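Local coordinates for protein tryptophanyl-tRNA synthetase (Aeropyrum pernix, PDB 3A04) that attaches L-tryptophan to tRNA(Trp) at the cost of ATP, releasing AMP and diphosphate, as a class I aminoacyl-tRNA synthetase, at residues A[54-59]-A[221-226]; A[58-63]-A[238-243]; A[80-85]-A[265-270]. All blocks are in the same frame, centred on the assembly; numbering follows the deposited sequence.

From the N terminus, the chain runs through strand 52-56 into helix 58-66, and both far-reaching contacts of that corner start here. Interaction 1 closes a loop of 161 residues onto helix 219-231; interaction 2, which shares Phe58 and Asp59 with it, closes a slightly longer one onto the start of strand 242-246. The two touch where Arg56 pairs with Ser243 in the sheet. Interaction 3 begins later, at 80-85, and ends later, at 265-270, so its loop crosses both others. It joins the 'HIGH' region to the loop after strand 242-246, with centres 28 and 31 Å from interactions 1 and 2.

Interaction 1 (A[54-59]-A[221-226]); sequences GHRDFD and HLRLTR
Arg56 and Arg226 meet between strand 54-56 and helix 221-226, whose axes run 12.7 Å apart and nearly parallel, at 18°, so long side chains must bridge the gap. Arg226 forms an end-on salt bridge with Asp57, NH1 at 2.7 Å and NH2 at 3.0 Å both donating to the single oxygen OD2. The oxygen sits in the guanidinium plane, but both donors come at it from the same face of the carboxylate, well above its plane. Arg56 leaves the strand with CG anti to its backbone N (chi1 -179°), which carries its chain across Arg226; Arg56 NE rides over one face of that guanidinium, 3.4 Å from Arg226 NE, two donors not bonded to each other. Beyond it, Arg56 NH2 presses on Leu222 CG at 3.6 Å, and NH1 lies by Arg223 CG. With an alanine in place of Arg226, Asp57 OD2 would probably lose both its donors here and Arg56 the flat surface beneath its chain. Asp219 forms salt bridges with both Arg56 and Arg223, and Arg226 NH1 also hydrogen-bonds to Pro241 O. The two acids thus probably offset the crowding of three arginines, so the end of strand 52-56 meets helix 219-231 largely through paired charges.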
loop_
_atom_site.group_PDB
_atom_site.type_symbol
_atom_site.label_atom_id
_atom_site.label_comp_id
_atom_site.label_asym_id
_atom_site.label_seq_id
_atom_site.Cartn_x
_atom_site.Cartn_y
_atom_site.Cartn_z
ATOM N N GLY A 54 -3.781 -12.655 -30.072
ATOM C CA GLY A 54 -2.625 -13.183 -29.346
ATOM C C GLY A 54 -3.022 -13.792 -28.019
ATOM O O GLY A 54 -4.152 -13.526 -27.494
ATOM N N HIS A 55 -2.108 -14.608 -27.450
ATOM C CA HIS A 55 -2.320 -15.082 -26.059
ATOM C C HIS A 55 -0.939 -15.361 -25.449
ATOM O O HIS A 55 0.057 -15.529 -26.185
ATOM C CB HIS A 55 -3.161 -16.364 -25.980
ATOM C CG HIS A 55 -2.341 -17.606 -26.176
ATOM N ND1 HIS A 55 -1.889 -18.375 -25.124
ATOM C CD2 HIS A 55 -1.866 -18.199 -27.313
ATOM C CE1 HIS A 55 -1.166 -19.387 -25.596
ATOM N NE2 HIS A 55 -1.127 -19.295 -26.920
ATOM N N ARG A 56 -0.885 -15.370 -24.124
ATOM C CA ARG A 56 0.291 -15.938 -23.443
ATOM C C ARG A 56 -0.241 -16.818 -22.332
ATOM O O ARG A 56 -0.997 -16.342 -21.468
ATOM C CB ARG A 56 1.218 -14.844 -22.939
ATOM C CG ARG A 56 2.508 -15.448 -22.213
ATOM C CD ARG A 56 3.475 -14.337 -21.924
ATOM N NE ARG A 56 2.879 -13.273 -21.076
ATOM C CZ ARG A 56 3.109 -11.979 -21.241
ATOM N NH1 ARG A 56 3.970 -11.552 -22.165
ATOM N NH2 ARG A 56 2.499 -11.075 -20.452
ATOM N N ASP A 57 0.059 -18.129 -22.388
ATOM C CA ASP A 57 -0.321 -19.098 -21.344
ATOM C C ASP A 57 -1.815 -19.398 -21.240
ATOM O O ASP A 57 -2.250 -20.070 -20.297
ATOM C CB ASP A 57 0.243 -18.625 -19.956
ATOM C CG ASP A 57 1.811 -18.784 -19.836
ATOM O OD1 ASP A 57 2.411 -19.443 -20.744
ATOM O OD2 ASP A 57 2.389 -18.278 -18.838
ATOM N N PHE A 58 -2.654 -18.888 -22.166
ATOM C CA PHE A 58 -4.118 -19.245 -22.121
ATOM C C PHE A 58 -4.367 -20.754 -22.327
ATOM O O PHE A 58 -5.380 -21.358 -21.885
ATOM C CB PHE A 58 -4.878 -18.379 -23.185
ATOM C CG PHE A 58 -6.400 -18.400 -23.062
ATOM C CD1 PHE A 58 -7.002 -18.276 -21.823
ATOM C CD2 PHE A 58 -7.211 -18.568 -24.215
ATOM C CE1 PHE A 58 -8.453 -18.289 -21.690
ATOM C CE2 PHE A 58 -8.608 -18.614 -24.131
ATOM C CZ PHE A 58 -9.246 -18.474 -22.880
ATOM N N ASP A 59 -3.451 -21.406 -23.036
ATOM C CA ASP A 59 -3.431 -22.901 -23.054
ATOM C C ASP A 59 -3.448 -23.581 -21.680
ATOM O O ASP A 59 -4.263 -24.496 -21.424
ATOM C CB ASP A 59 -2.254 -23.418 -23.891
ATOM C CG ASP A 59 -0.898 -22.918 -23.407
ATOM O OD1 ASP A 59 -0.795 -21.851 -22.800
ATOM O OD2 ASP A 59 0.111 -23.600 -23.702
ATOM N N HIS A 221 3.284 -4.000 -18.006
ATOM C CA HIS A 221 2.804 -4.194 -16.609
ATOM C C HIS A 221 2.458 -5.650 -16.292
ATOM O O HIS A 221 2.688 -6.178 -15.163
ATOM C CB HIS A 221 1.604 -3.271 -16.219
ATOM C CG HIS A 221 1.210 -3.469 -14.791
ATOM N ND1 HIS A 221 0.287 -4.412 -14.392
ATOM C CD2 HIS A 221 1.734 -2.949 -13.657
ATOM C CE1 HIS A 221 0.236 -4.440 -13.067
ATOM N NE2 HIS A 221 1.098 -3.549 -12.603
ATOM N N LEU A 222 1.854 -6.327 -17.253
ATOM C CA LEU A 222 1.567 -7.750 -17.079
ATOM C C LEU A 222 2.844 -8.618 -16.868
ATOM O O LEU A 222 2.841 -9.584 -16.153
ATOM C CB LEU A 222 0.888 -8.223 -18.334
ATOM C CG LEU A 222 0.087 -9.486 -18.285
ATOM C CD1 LEU A 222 -0.830 -9.465 -17.051
ATOM C CD2 LEU A 222 -0.799 -9.459 -19.560
ATOM N N ARG A 223 3.951 -8.233 -17.495
ATOM C CA ARG A 223 5.163 -8.989 -17.356
ATOM C C ARG A 223 5.736 -8.708 -15.971
ATOM O O ARG A 223 6.331 -9.591 -15.344
ATOM C CB ARG A 223 6.142 -8.557 -18.505
ATOM C CG ARG A 223 5.717 -9.151 -19.865
ATOM C CD ARG A 223 6.895 -9.087 -20.913
ATOM N NE ARG A 223 7.597 -7.799 -20.903
ATOM C CZ ARG A 223 7.309 -6.780 -21.720
ATOM N NH1 ARG A 223 6.320 -6.890 -22.578
ATOM N NH2 ARG A 223 7.996 -5.650 -21.692
ATOM N N LEU A 224 5.612 -7.470 -15.502
ATOM C CA LEU A 224 6.096 -7.176 -14.151
ATOM C C LEU A 224 5.243 -8.003 -13.129
ATOM O O LEU A 224 5.780 -8.558 -12.182
ATOM C CB LEU A 224 6.033 -5.684 -13.812
ATOM C CG LEU A 224 6.311 -5.291 -12.347
ATOM C CD1 LEU A 224 7.799 -5.625 -11.975
ATOM C CD2 LEU A 224 6.001 -3.778 -12.054
ATOM N N THR A 225 3.943 -8.095 -13.354
ATOM C CA THR A 225 3.023 -8.955 -12.524
ATOM C C THR A 225 3.464 -10.416 -12.530
ATOM O O THR A 225 3.482 -11.064 -11.476
ATOM C CB THR A 225 1.532 -8.798 -13.005
ATOM O OG1 THR A 225 1.186 -7.406 -12.876
ATOM C CG2 THR A 225 0.523 -9.603 -12.147
ATOM N N ARG A 226 3.836 -10.939 -13.700
ATOM C CA ARG A 226 4.270 -12.348 -13.772
ATOM C C ARG A 226 5.589 -12.473 -13.040
ATOM O O ARG A 226 5.779 -13.429 -12.351
ATOM C CB ARG A 226 4.463 -12.757 -15.228
ATOM C CG ARG A 226 3.106 -12.952 -15.967
ATOM C CD ARG A 226 3.347 -12.912 -17.513
ATOM N NE ARG A 226 4.173 -14.039 -18.019
ATOM C CZ ARG A 226 3.714 -15.263 -18.276
ATOM N NH1 ARG A 226 2.434 -15.648 -18.040
ATOM N NH2 ARG A 226 4.569 -16.167 -18.733
#

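Interaction 2 (A[58-63]-A[238-243]); sequences FDKILE and LERPAS
Ala242 CB fits against Ile61 CG1 at 3.5 Å, a tight carbon contact where helix 58-66 packs on the start of strand 242-246. This is helix-on-sheet packing at the flank of the nucleotide-binding fold of class I synthetases: strand 242-246 lies between antiparallel strand 52-56, which leads into the helix, and parallel strand 210-215. The same methyl reaches the first turn of the helix, 3.7 Å from Phe58 N, and the nearest CA atoms of the two segments, those of Phe58 and Ala242, are only 5.2 Å apart. Ile61 turns CG1 anti to its carbonyl carbon (chi1 -52°), bringing that branch and CD1 onto the alanine. Phe58 CB comes near Ser243 O while its ring leads away, one face covered by Leu62 CG.

Outside this apolar patch the contact is made through water. Lys60, bent at chi3, slides past Glu239 in the opposite direction, and its NZ stays 4.2 Å from Glu239 OE1, beyond salt-bridge range. Two waters accept from that ammonium; one donates to Arg240 O, the other also accepts from Arg240 NE. They spread the lysine's bonding over backbone and side chain, which probably eases its nearness to the Arg240 guanidinium.

Second-shell residues probably help to position these groups. Glu239 OE2 is held by His209, and Arg240 NH1 by a salt bridge to Asp230. Behind the strand, Pro241 packs on helix 183-197, and Ala242 bonds by its backbone to Val210 and Val212. On the helix side, Phe58 N donates to His55 ND1. The shorter arm of the bridge from the lysine to the Arg240 backbone is the water to Arg240 O, at 2.7 Å.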
loop_
_atom_site.group_PDB
_atom_site.type_symbol
_atom_site.label_atom_id
_atom_site.label_comp_id
_atom_site.label_asym_id
_atom_site.label_seq_id
_atom_site.Cartn_x
_atom_site.Cartn_y
_atom_site.Cartn_z
ATOM N N PHE A 58 -2.654 -18.888 -22.166
ATOM C CA PHE A 58 -4.118 -19.245 -22.121
ATOM C C PHE A 58 -4.367 -20.754 -22.327
ATOM O O PHE A 58 -5.380 -21.358 -21.885
ATOM C CB PHE A 58 -4.878 -18.379 -23.185
ATOM C CG PHE A 58 -6.400 -18.400 -23.062
ATOM C CD1 PHE A 58 -7.002 -18.276 -21.823
ATOM C CD2 PHE A 58 -7.211 -18.568 -24.215
ATOM C CE1 PHE A 58 -8.453 -18.289 -21.690
ATOM C CE2 PHE A 58 -8.608 -18.614 -24.131
ATOM C CZ PHE A 58 -9.246 -18.474 -22.880
ATOM N N ASP A 59 -3.451 -21.406 -23.036
ATOM C CA ASP A 59 -3.431 -22.901 -23.054
ATOM C C ASP A 59 -3.448 -23.581 -21.680
ATOM O O ASP A 59 -4.263 -24.496 -21.424
ATOM C CB ASP A 59 -2.254 -23.418 -23.891
ATOM C CG ASP A 59 -0.898 -22.918 -23.407
ATOM O OD1 ASP A 59 -0.795 -21.851 -22.800
ATOM O OD2 ASP A 59 0.111 -23.600 -23.702
ATOM N N LYS A 60 -2.604 -23.093 -20.773
ATOM C CA LYS A 60 -2.590 -23.628 -19.386
ATOM C C LYS A 60 -3.948 -23.424 -18.746
ATOM O O LYS A 60 -4.438 -24.291 -18.010
ATOM C CB LYS A 60 -1.494 -22.901 -18.556
ATOM C CG LYS A 60 -0.049 -23.207 -19.056
ATOM C CD LYS A 60 1.019 -22.358 -18.377
ATOM C CE LYS A 60 1.245 -22.662 -16.883
ATOM N NZ LYS A 60 2.256 -21.686 -16.204
ATOM N N ILE A 61 -4.598 -22.266 -19.044
ATOM C CA ILE A 61 -5.927 -22.031 -18.430
ATOM C C ILE A 61 -6.926 -23.066 -18.902
ATOM O O ILE A 61 -7.697 -23.598 -18.115
ATOM C CB ILE A 61 -6.497 -20.626 -18.846
ATOM C CG1 ILE A 61 -5.473 -19.538 -18.567
ATOM C CG2 ILE A 61 -7.856 -20.385 -18.120
ATOM C CD1 ILE A 61 -5.170 -19.440 -16.980
ATOM N N LEU A 62 -6.936 -23.287 -20.216
ATOM C CA LEU A 62 -7.933 -24.113 -20.865
ATOM C C LEU A 62 -7.653 -25.586 -20.418
ATOM O O LEU A 62 -8.604 -26.369 -20.174
ATOM C CB LEU A 62 -7.772 -23.946 -22.413
ATOM C CG LEU A 62 -8.374 -22.590 -22.929
ATOM C CD1 LEU A 62 -8.066 -22.361 -24.448
ATOM C CD2 LEU A 62 -9.881 -22.435 -22.624
ATOM N N GLU A 63 -6.360 -25.900 -20.219
ATOM C CA GLU A 63 -5.994 -27.275 -19.704
ATOM C C GLU A 63 -6.603 -27.459 -18.329
ATOM O O GLU A 63 -7.286 -28.506 -18.032
ATOM C CB GLU A 63 -4.454 -27.494 -19.706
ATOM C CG GLU A 63 -3.880 -27.894 -21.124
ATOM C CD GLU A 63 -2.358 -27.684 -21.342
ATOM O OE1 GLU A 63 -1.626 -27.223 -20.424
ATOM O OE2 GLU A 63 -1.873 -27.974 -22.474
ATOM N N LEU A 238 2.131 -18.387 -6.164
ATOM C CA LEU A 238 1.291 -17.722 -7.178
ATOM C C LEU A 238 1.680 -18.235 -8.528
ATOM O O LEU A 238 2.848 -18.452 -8.813
ATOM C CB LEU A 238 1.490 -16.209 -7.125
ATOM C CG LEU A 238 1.116 -15.549 -5.782
ATOM C CD1 LEU A 238 1.650 -14.097 -5.667
ATOM C CD2 LEU A 238 -0.432 -15.626 -5.498
ATOM N N GLU A 239 0.686 -18.428 -9.378
ATOM C CA GLU A 239 0.926 -18.753 -10.763
ATOM C C GLU A 239 1.019 -17.454 -11.610
ATOM O O GLU A 239 0.311 -16.399 -11.361
ATOM C CB GLU A 239 -0.168 -19.743 -11.272
ATOM C CG GLU A 239 -0.110 -19.954 -12.882
ATOM C CD GLU A 239 -0.902 -21.167 -13.466
ATOM O OE1 GLU A 239 -0.484 -22.289 -13.082
ATOM O OE2 GLU A 239 -1.897 -21.019 -14.335
ATOM N N ARG A 240 1.864 -17.521 -12.641
ATOM C CA ARG A 240 1.983 -16.431 -13.598
ATOM C C ARG A 240 0.622 -16.261 -14.354
ATOM O O ARG A 240 0.040 -17.244 -14.801
ATOM C CB ARG A 240 3.100 -16.762 -14.608
ATOM C CG ARG A 240 4.498 -16.597 -13.958
ATOM C CD ARG A 240 5.649 -16.842 -15.020
ATOM N NE ARG A 240 5.628 -18.216 -15.497
ATOM C CZ ARG A 240 6.126 -19.291 -14.864
ATOM N NH1 ARG A 240 6.782 -19.171 -13.693
ATOM N NH2 ARG A 240 6.002 -20.508 -15.441
ATOM N N PRO A 241 0.076 -15.035 -14.404
ATOM C CA PRO A 241 -1.237 -14.932 -15.097
ATOM C C PRO A 241 -1.124 -15.064 -16.607
ATOM O O PRO A 241 -0.170 -14.583 -17.202
ATOM C CB PRO A 241 -1.708 -13.502 -14.760
ATOM C CG PRO A 241 -0.335 -12.744 -14.389
ATOM C CD PRO A 241 0.392 -13.849 -13.605
ATOM N N ALA A 242 -2.120 -15.692 -17.195
ATOM C CA ALA A 242 -2.293 -15.775 -18.661
ATOM C C ALA A 242 -2.943 -14.490 -19.195
ATOM O O ALA A 242 -3.420 -13.688 -18.416
ATOM C CB ALA A 242 -3.140 -17.010 -19.018
ATOM N N SER A 243 -2.893 -14.287 -20.511
ATOM C CA SER A 243 -3.427 -13.129 -21.128
ATOM C C SER A 243 -3.946 -13.428 -22.530
ATOM O O SER A 243 -3.497 -14.398 -23.202
ATOM C CB SER A 243 -2.371 -12.011 -21.159
ATOM O OG SER A 243 -1.090 -12.487 -21.573
HETATM O O HOH W 1 1.048 -19.107 -16.462
HETATM O O HOH W 2 3.623 -19.564 -17.181
#

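Interaction 3 (A[80-85]-A[265-270]); sequences SGKFHF and TIFLTD
Leu268 CD1 wedges between two phenylalanines: it lies 3.9 Å from Phe83 CD1, at the edge of that ring, and 3.7 Å from Phe85 CD1. Phe85 runs alongside Ile266, its CE1 on Ile266 CG2, and also turns an edge to Ile266 O. Outside the chain segments, Leu345 and Phe348 of helix 334-364 and Leu139 of helix 121-139 close round this cluster.

Next comes the Phe267 ring. Lys82 lays CB over one face, a CH-pi contact 4.0 Å from the centroid, and its bend at chi3 (-81°) folds the chain so that CE comes back over the same face, above CD2; Thr265 O sits over the opposite face. His84 CB touches the same ring at CD1. Between the backbones, Leu268 N donates to Phe83 O at 3.0 Å.

At the polar edge a type I turn runs from Phe267 to Asp270, whose OD2 takes the Phe267 amide from above its carboxylate plane and forms a salt bridge with Lys278. One water accepts from Lys82 NZ and donates to Thr269 OG1 and Asp270 OD1, bridging charges 4.4 Å apart. Thr265 OG1 hydrogen-bonds to Ser258 O, and Lys82 N to Ser259 OG. Residues 80-85 belong to the 'HIGH' region and those serines to the 'KMSKS' region, so the contact brings together the two signature motifs of a class I synthetase ATP site.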
loop_
_atom_site.group_PDB
_atom_site.type_symbol
_atom_site.label_atom_id
_atom_site.label_comp_id
_atom_site.label_asym_id
_atom_site.label_seq_id
_atom_site.Cartn_x
_atom_site.Cartn_y
_atom_site.Cartn_z
ATOM N N SER A 80 -13.653 6.963 -14.434
ATOM C CA SER A 80 -13.483 8.313 -14.836
ATOM C C SER A 80 -14.219 8.416 -16.188
ATOM O O SER A 80 -13.964 7.563 -17.069
ATOM C CB SER A 80 -11.999 8.508 -15.173
ATOM O OG SER A 80 -11.788 9.889 -15.418
ATOM N N GLY A 81 -15.060 9.450 -16.378
ATOM C CA GLY A 81 -15.670 9.665 -17.702
ATOM C C GLY A 81 -16.701 8.629 -18.055
ATOM O O GLY A 81 -17.082 7.792 -17.233
ATOM N N LYS A 82 -17.201 8.632 -19.287
ATOM C CA LYS A 82 -18.356 7.791 -19.538
ATOM C C LYS A 82 -17.943 6.479 -20.182
ATOM O O LYS A 82 -16.881 6.411 -20.862
ATOM C CB LYS A 82 -19.360 8.552 -20.437
ATOM C CG LYS A 82 -19.911 9.863 -19.747
ATOM C CD LYS A 82 -21.224 10.355 -20.349
ATOM C CE LYS A 82 -20.978 11.128 -21.605
ATOM N NZ LYS A 82 -22.124 12.129 -21.917
ATOM N N PHE A 83 -18.799 5.459 -20.014
ATOM C CA PHE A 83 -18.560 4.144 -20.587
ATOM C C PHE A 83 -18.798 4.169 -22.101
ATOM O O PHE A 83 -19.912 4.577 -22.575
ATOM C CB PHE A 83 -19.543 3.189 -19.903
ATOM C CG PHE A 83 -19.312 1.740 -20.194
ATOM C CD1 PHE A 83 -19.821 1.167 -21.340
ATOM C CD2 PHE A 83 -18.586 0.946 -19.281
ATOM C CE1 PHE A 83 -19.672 -0.210 -21.592
ATOM C CE2 PHE A 83 -18.450 -0.379 -19.504
ATOM C CZ PHE A 83 -18.980 -0.967 -20.684
ATOM N N HIS A 84 -17.809 3.685 -22.864
ATOM C CA HIS A 84 -17.826 3.802 -24.304
ATOM C C HIS A 84 -17.596 2.450 -24.983
ATOM O O HIS A 84 -17.481 1.408 -24.296
ATOM C CB HIS A 84 -16.874 4.960 -24.788
ATOM C CG HIS A 84 -15.439 4.800 -24.366
ATOM N ND1 HIS A 84 -14.726 3.632 -24.561
ATOM C CD2 HIS A 84 -14.589 5.656 -23.734
ATOM C CE1 HIS A 84 -13.482 3.791 -24.122
ATOM N NE2 HIS A 84 -13.366 5.020 -23.649
ATOM N N PHE A 85 -17.561 2.427 -26.324
ATOM C CA PHE A 85 -17.367 1.156 -27.032
ATOM C C PHE A 85 -15.968 0.522 -26.857
ATOM O O PHE A 85 -15.826 -0.652 -27.116
ATOM C CB PHE A 85 -17.693 1.363 -28.547
ATOM C CG PHE A 85 -19.185 1.237 -28.814
ATOM C CD1 PHE A 85 -20.071 2.241 -28.454
ATOM C CD2 PHE A 85 -19.691 0.066 -29.345
ATOM C CE1 PHE A 85 -21.499 2.042 -28.692
ATOM C CE2 PHE A 85 -21.004 -0.124 -29.554
ATOM C CZ PHE A 85 -21.929 0.862 -29.222
ATOM N N THR A 265 -15.871 9.018 -29.803
ATOM C CA THR A 265 -16.351 7.873 -29.055
ATOM C C THR A 265 -17.882 7.979 -28.888
ATOM O O THR A 265 -18.363 8.952 -28.309
ATOM C CB THR A 265 -15.658 7.802 -27.613
ATOM O OG1 THR A 265 -15.820 9.071 -26.966
ATOM C CG2 THR A 265 -14.136 7.713 -27.779
ATOM N N ILE A 266 -18.596 6.946 -29.288
ATOM C CA ILE A 266 -19.994 6.764 -28.868
ATOM C C ILE A 266 -20.123 6.270 -27.436
ATOM O O ILE A 266 -19.591 5.215 -27.087
ATOM C CB ILE A 266 -20.714 5.702 -29.701
ATOM C CG1 ILE A 266 -20.420 5.876 -31.213
ATOM C CG2 ILE A 266 -22.223 5.556 -29.209
ATOM C CD1 ILE A 266 -21.057 6.998 -31.906
ATOM N N PHE A 267 -20.825 7.021 -26.584
ATOM C CA PHE A 267 -21.060 6.539 -25.240
ATOM C C PHE A 267 -22.290 5.675 -25.222
ATOM O O PHE A 267 -23.300 5.919 -25.962
ATOM C CB PHE A 267 -21.173 7.757 -24.284
ATOM C CG PHE A 267 -19.912 8.565 -24.264
ATOM C CD1 PHE A 267 -18.699 7.971 -23.882
ATOM C CD2 PHE A 267 -19.904 9.897 -24.642
ATOM C CE1 PHE A 267 -17.493 8.701 -23.887
ATOM C CE2 PHE A 267 -18.696 10.671 -24.626
ATOM C CZ PHE A 267 -17.506 10.074 -24.264
ATOM N N LEU A 268 -22.287 4.652 -24.387
ATOM C CA LEU A 268 -23.489 3.781 -24.299
ATOM C C LEU A 268 -24.759 4.521 -23.838
ATOM O O LEU A 268 -25.888 4.023 -24.048
ATOM C CB LEU A 268 -23.222 2.543 -23.463
ATOM C CG LEU A 268 -22.691 1.559 -24.555
ATOM C CD1 LEU A 268 -21.257 1.879 -24.928
ATOM C CD2 LEU A 268 -22.839 0.142 -24.232
ATOM N N THR A 269 -24.558 5.663 -23.201
ATOM C CA THR A 269 -25.723 6.478 -22.750
ATOM C C THR A 269 -26.135 7.598 -23.739
ATOM O O THR A 269 -27.060 8.373 -23.447
ATOM C CB THR A 269 -25.438 7.127 -21.325
ATOM O OG1 THR A 269 -24.247 7.894 -21.436
ATOM C CG2 THR A 269 -25.269 6.030 -20.290
ATOM N N ASP A 270 -25.396 7.739 -24.853
ATOM C CA ASP A 270 -25.716 8.763 -25.841
ATOM C C ASP A 270 -27.156 8.562 -26.351
ATOM O O ASP A 270 -27.577 7.475 -26.716
ATOM C CB ASP A 270 -24.714 8.775 -27.028
ATOM C CG ASP A 270 -23.425 9.452 -26.713
ATOM O OD1 ASP A 270 -23.392 10.171 -25.678
ATOM O OD2 ASP A 270 -22.429 9.282 -27.481
HETATM O O HOH W 3 -23.832 10.144 -22.870
HETATM O O HOH W 4 -21.995 5.744 -21.387
HETATM O O HOH W 5 -16.458 4.665 -28.235
#